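Local coordinates for protein epsin-1 (Saccharomyces cerevisiae, PDB 5LOZ) that binds membranes rich in phosphatidylinositol bisphosphates through its ENTH domain, recognises ubiquitin and clathrin, and is required for endocytosis and actin localization, at residues A[84-87]-A[88-91]. Numbering follows the deposited sequence. Where two conformers were deposited one is given.
Sequences ENLY and IIKT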
loop_
_atom_site.group_PDB
_atom_site.type_symbol
_atom_site.label_atom_id
_atom_site.label_comp_id
_atom_site.label_asym_id
_atom_site.label_seq_id
_atom_site.Cartn_x
_atom_site.Cartn_y
_atom_site.Cartn_z
ATOM N N GLU A 84 11.900 6.424 2.140
ATOM C CA GLU A 84 12.923 6.202 1.127
ATOM C C GLU A 84 12.355 6.131 -0.284
ATOM O O GLU A 84 13.040 6.474 -1.245
ATOM C CB GLU A 84 13.732 4.913 1.416
ATOM C CG GLU A 84 14.900 5.102 2.317
ATOM C CD GLU A 84 15.879 6.125 1.774
ATOM O OE1 GLU A 84 16.553 5.858 0.764
ATOM O OE2 GLU A 84 15.950 7.226 2.343
ATOM N N ASN A 85 11.111 5.682 -0.428
ATOM C CA ASN A 85 10.500 5.551 -1.760
ATOM C C ASN A 85 9.298 6.479 -1.958
ATOM O O ASN A 85 8.319 6.098 -2.587
ATOM C CB ASN A 85 10.053 4.119 -1.951
ATOM C CG ASN A 85 11.213 3.173 -2.106
ATOM O OD1 ASN A 85 11.790 3.057 -3.196
ATOM N ND2 ASN A 85 11.581 2.499 -1.024
ATOM N N LEU A 86 9.357 7.686 -1.386
ATOM C CA LEU A 86 8.177 8.557 -1.373
ATOM C C LEU A 86 7.804 9.044 -2.787
ATOM O O LEU A 86 6.645 9.387 -3.036
ATOM C CB LEU A 86 8.423 9.763 -0.474
ATOM C CG LEU A 86 7.342 10.286 0.486
ATOM C CD1 LEU A 86 7.490 11.825 0.611
ATOM C CD2 LEU A 86 5.951 9.888 0.125
ATOM N N TYR A 87 8.782 9.104 -3.694
ATOM C CA TYR A 87 8.580 9.727 -5.009
ATOM C C TYR A 87 7.442 9.089 -5.762
ATOM O O TYR A 87 6.628 9.782 -6.274
ATOM C CB TYR A 87 9.832 9.695 -5.876
ATOM C CG TYR A 87 9.665 10.426 -7.202
ATOM C CD1 TYR A 87 9.401 9.732 -8.366
ATOM C CD2 TYR A 87 9.707 11.813 -7.268
ATOM C CE1 TYR A 87 9.213 10.391 -9.589
ATOM C CE2 TYR A 87 9.526 12.495 -8.499
ATOM C CZ TYR A 87 9.274 11.764 -9.644
ATOM O OH TYR A 87 9.134 12.420 -10.832
ATOM N N ILE A 88 7.415 7.761 -5.835
ATOM C CA ILE A 88 6.352 7.086 -6.593
ATOM C C ILE A 88 4.987 7.380 -5.965
ATOM O O ILE A 88 3.994 7.667 -6.656
ATOM C CB ILE A 88 6.551 5.556 -6.695
ATOM C CG1 ILE A 88 5.422 4.930 -7.560
ATOM C CG2 ILE A 88 6.593 4.870 -5.306
ATOM C CD1 ILE A 88 5.138 5.581 -8.913
ATOM N N ILE A 89 4.963 7.427 -4.644
ATOM C CA ILE A 89 3.712 7.738 -3.971
ATOM C C ILE A 89 3.246 9.158 -4.293
ATOM O O ILE A 89 2.060 9.409 -4.629
ATOM C CB ILE A 89 3.816 7.482 -2.452
ATOM C CG1 ILE A 89 4.101 5.977 -2.193
ATOM C CG2 ILE A 89 2.513 7.926 -1.757
ATOM C CD1 ILE A 89 4.439 5.620 -0.709
ATOM N N LYS A 90 4.172 10.100 -4.165
ATOM C CA LYS A 90 3.849 11.501 -4.369
ATOM C C LYS A 90 3.378 11.725 -5.811
ATOM O O LYS A 90 2.376 12.358 -5.990
ATOM C CB LYS A 90 5.019 12.425 -3.996
ATOM C CG LYS A 90 5.953 12.766 -5.141
ATOM C CD LYS A 90 5.562 14.056 -5.807
ATOM C CE LYS A 90 6.794 14.855 -6.208
ATOM N NZ LYS A 90 6.632 16.282 -5.826
ATOM N N THR A 91 3.996 11.083 -6.810
ATOM C CA THR A 91 3.578 11.325 -8.200
ATOM C C THR A 91 2.149 10.836 -8.442
ATOM O O THR A 91 1.435 11.374 -9.311
ATOM C CB THR A 91 4.527 10.764 -9.261
ATOM O OG1 THR A 91 4.502 9.331 -9.263
ATOM C CG2 THR A 91 5.925 11.251 -9.024
#
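Tyr-87 carries its CG opposite the backbone N (chi1 -176°), which lays the ring along the helix towards Thr-91, one turn on. Thr-91 has chi1 near 69°. This sets CG2 opposite its own carbonyl carbon, facing the ring, and turns OG1 back to the preceding turn. The methyl sits over one face of the ring in a CH-pi contact. CG2 of Thr-91 is 3.6 Å from the centroid of the Tyr-87 ring and 20° off the ring normal. The methyl is displaced towards the rim, where CG2 of Thr-91 comes within 3.4 Å of CZ of Tyr-87. The other branch turns to the backbone: OG1 of Thr-91 donates to O of Ile-88 at 3.1 Å, a bond within the helix that probably helps hold the rotation of the side chain. With an alanine here both branches are gone, and the face of the Tyr-87 ring is likely to lose its methyl cover and O of Ile-88 its hydroxyl donor.

The backbone beneath is an ordinary helical turn. N of Lys-90 donates to O of Leu-86 at 2.8 Å, and N of Thr-91 donates to O of Tyr-87 at 3.0 Å. Near the start of the turn, CG2 of Ile-88 lies 3.4 Å from O of Asn-85. Leu-86 and Ile-89 meet more loosely, side chains roughly perpendicular, with CD2 of Leu-86 4.1 Å from CB of Ile-89.

The segments span the break after helix 76-84 and the whole of the short helix 86-91 in the all-helical ENTH domain. Asn-85 marks that break, and its ND2 is hydrogen-bonded to O of Trp-81 in helix 76-84. Leu-86 and Ile-89 pack against helix 106-121, Leu-86 on Thr-117 and Leu-120, and the buried Ile-89 on Leu-116 and Thr-117.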